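Local coordinates for cell division control protein Cdc48 (Mycobacterium smegmatis, PDB 5E7P), which probably binds and hydrolyses ATP as a Cdc48-type AAA ATPase carrying two nucleotide-binding modules, each found with ADP, at residues L400-L405 with L430-V434. Residues are numbered along the deposited sequence; the frame is centred on the assembly and turned at random.
With ADP (adenosine-5'-diphosphate), chain C.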
loop_
_atom_site.group_PDB
_atom_site.type_symbol
_atom_site.label_atom_id
_atom_site.label_comp_id
_atom_site.label_asym_id
_atom_site.label_seq_id
_atom_site.Cartn_x
_atom_site.Cartn_y
_atom_site.Cartn_z
ATOM N N LEU A 400 -3.415 4.431 17.950
ATOM C CA LEU A 400 -4.250 5.098 16.963
ATOM C C LEU A 400 -5.739 4.893 17.246
ATOM O O LEU A 400 -6.529 5.833 17.150
ATOM C CB LEU A 400 -3.898 4.616 15.555
ATOM C CG LEU A 400 -2.515 5.034 15.053
ATOM C CD1 LEU A 400 -2.187 4.356 13.733
ATOM C CD2 LEU A 400 -2.431 6.548 14.915
ATOM N N LEU A 401 -6.112 3.665 17.596
ATOM C CA LEU A 401 -7.508 3.334 17.869
ATOM C C LEU A 401 -8.046 4.131 19.051
ATOM O O LEU A 401 -9.140 4.689 18.983
ATOM C CB LEU A 401 -7.675 1.832 18.113
ATOM C CG LEU A 401 -7.543 0.946 16.873
ATOM C CD1 LEU A 401 -7.452 -0.525 17.260
ATOM C CD2 LEU A 401 -8.711 1.181 15.927
ATOM N N GLU A 402 -7.270 4.185 20.128
ATOM C CA GLU A 402 -7.642 4.977 21.297
ATOM C C GLU A 402 -7.804 6.451 20.935
ATOM O O GLU A 402 -8.728 7.115 21.401
ATOM C CB GLU A 402 -6.613 4.799 22.418
ATOM C CG GLU A 402 -6.729 3.462 23.132
ATOM C CD GLU A 402 -5.506 3.119 23.955
ATOM O OE1 GLU A 402 -4.633 3.997 24.124
ATOM O OE2 GLU A 402 -5.420 1.966 24.429
ATOM N N MET A 403 -6.909 6.948 20.091
ATOM C CA MET A 403 -6.997 8.315 19.592
ATOM C C MET A 403 -8.265 8.532 18.759
ATOM O O MET A 403 -8.946 9.552 18.893
ATOM C CB MET A 403 -5.761 8.641 18.756
ATOM C CG MET A 403 -5.711 10.068 18.251
ATOM S SD MET A 403 -4.226 10.399 17.284
ATOM C CE MET A 403 -2.943 9.843 18.404
ATOM N N LEU A 404 -8.575 7.561 17.902
ATOM C CA LEU A 404 -9.753 7.633 17.040
ATOM C C LEU A 404 -11.059 7.529 17.828
ATOM O O LEU A 404 -12.125 7.887 17.327
ATOM C CB LEU A 404 -9.707 6.532 15.974
ATOM C CG LEU A 404 -8.676 6.694 14.856
ATOM C CD1 LEU A 404 -8.447 5.380 14.132
ATOM C CD2 LEU A 404 -9.124 7.769 13.883
ATOM N N LEU A 405 -10.972 7.042 19.059
ATOM C CA LEU A 405 -12.170 6.780 19.850
ATOM C C LEU A 405 -12.387 7.774 20.989
ATOM O O LEU A 405 -13.232 7.553 21.856
ATOM C CB LEU A 405 -12.148 5.343 20.377
ATOM C CG LEU A 405 -12.352 4.299 19.278
ATOM C CD1 LEU A 405 -11.837 2.935 19.704
ATOM C CD2 LEU A 405 -13.826 4.226 18.901
ATOM N N LEU A 430 -7.995 2.068 9.921
ATOM C CA LEU A 430 -8.471 1.999 11.298
ATOM C C LEU A 430 -9.612 2.984 11.529
ATOM O O LEU A 430 -10.571 2.683 12.243
ATOM C CB LEU A 430 -7.324 2.275 12.273
ATOM C CG LEU A 430 -6.177 1.262 12.261
ATOM C CD1 LEU A 430 -4.970 1.796 13.014
ATOM C CD2 LEU A 430 -6.634 -0.066 12.854
ATOM N N ALA A 431 -9.504 4.158 10.913
ATOM C CA ALA A 431 -10.569 5.150 10.971
ATOM C C ALA A 431 -11.831 4.596 10.318
ATOM O O ALA A 431 -12.930 4.734 10.855
ATOM C CB ALA A 431 -10.139 6.439 10.292
ATOM N N ALA A 432 -11.663 3.956 9.164
ATOM C CA ALA A 432 -12.778 3.326 8.463
ATOM C C ALA A 432 -13.359 2.180 9.286
ATOM O O ALA A 432 -14.569 1.959 9.295
ATOM C CB ALA A 432 -12.335 2.829 7.100
ATOM N N VAL A 433 -12.488 1.452 9.977
ATOM C CA VAL A 433 -12.920 0.391 10.880
ATOM C C VAL A 433 -13.833 0.954 11.964
ATOM O O VAL A 433 -14.880 0.383 12.265
ATOM C CB VAL A 433 -11.714 -0.324 11.531
ATOM C CG1 VAL A 433 -12.156 -1.162 12.720
ATOM C CG2 VAL A 433 -10.988 -1.188 10.504
ATOM N N VAL A 434 -13.438 2.092 12.528
ATOM C CA VAL A 434 -14.207 2.732 13.589
ATOM C C VAL A 434 -15.534 3.301 13.079
ATOM O O VAL A 434 -16.561 3.186 13.751
ATOM C CB VAL A 434 -13.380 3.826 14.300
ATOM C CG1 VAL A 434 -14.249 4.636 15.246
ATOM C CG2 VAL A 434 -12.214 3.200 15.054
HETATM P PB ADP C . -1.463 10.030 3.702
HETATM O O1B ADP C . -2.005 9.289 2.509
HETATM O O2B ADP C . -1.315 11.512 3.491
HETATM O O3B ADP C . -0.271 9.386 4.358
HETATM P PA ADP C . -3.351 11.162 5.473
HETATM O O1A ADP C . -4.274 11.802 4.467
HETATM O O2A ADP C . -2.293 12.002 6.142
HETATM O O3A ADP C . -2.676 9.889 4.751
HETATM O "O5'" ADP C . -4.273 10.463 6.578
HETATM C "C5'" ADP C . -4.960 9.269 6.224
HETATM C "C4'" ADP C . -6.400 9.443 6.679
HETATM O "O4'" ADP C . -6.488 9.138 8.068
HETATM C "C3'" ADP C . -6.850 10.882 6.487
HETATM O "O3'" ADP C . -8.077 10.916 5.749
HETATM C "C2'" ADP C . -7.066 11.435 7.881
HETATM O "O2'" ADP C . -8.326 12.110 7.949
HETATM C "C1'" ADP C . -7.063 10.223 8.795
HETATM N N9 ADP C . -6.246 10.454 10.009
HETATM C C8 ADP C . -4.900 10.477 10.067
HETATM N N7 ADP C . -4.477 10.701 11.338
HETATM C C5 ADP C . -5.570 10.816 12.116
HETATM C C6 ADP C . -5.849 11.057 13.552
HETATM N N6 ADP C . -4.842 11.225 14.441
HETATM N N1 ADP C . -7.142 11.111 13.949
HETATM C C2 ADP C . -8.156 10.950 13.080
HETATM N N3 ADP C . -7.974 10.724 11.767
HETATM C C4 ADP C . -6.731 10.651 11.233
#
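Leu430 projects from helix 427-448 into a notch formed by Leu400, Leu401 and Leu404 on the last turn of helix 394-404. Its two methyls part company there: CD1 meets Leu400 CD1 at 3.8 Å, whereas CD2 reaches Leu401 CD2 at 3.9 Å. In both pairs the side chains cross at about a right angle, branch against branch. Leu404 fills the next position. With its CG beside the backbone N (chi1 -71°), it aims CD1 at the main chain where Leu430 joins Ala431, 3.6 Å from Ala431 N. Its other methyl, CD2, extends past Ala431 CB to lie against the C2 corner of adenine, off the ring plane, 3.4 Å from ADP C2. One leucine thus packs against the neighbouring helix and the nucleotide base at once. Val434, one turn beyond Leu430, splits its branches: CG1, anti to the backbone N (chi1 171°), touches Leu405 CD2 at 3.7 Å, and CG2 turns to Leu401 CD2 and Leu404 CB. Leu405, just past the helix end, also packs on Leu413 and Leu454, while Leu401 continues onto helix 415-420. Met403 SD lies 3.0 Å from the exocyclic N6 of ADP. The short helical segments approach to 10.0 Å at a crossing angle of -48°, a spacing filled by leucine, valine and alanine side chains. Both helices are consistent with the all-helical lid that follows the RecA-like core in AAA modules; the phosphate end of ADP is held by backbone N-H groups of Gly273 and Gly275 to Thr278. The side-chain contacts between the two segments are all apolar, so shape and burial join them, and Leu404 extends the apolar surface to the base.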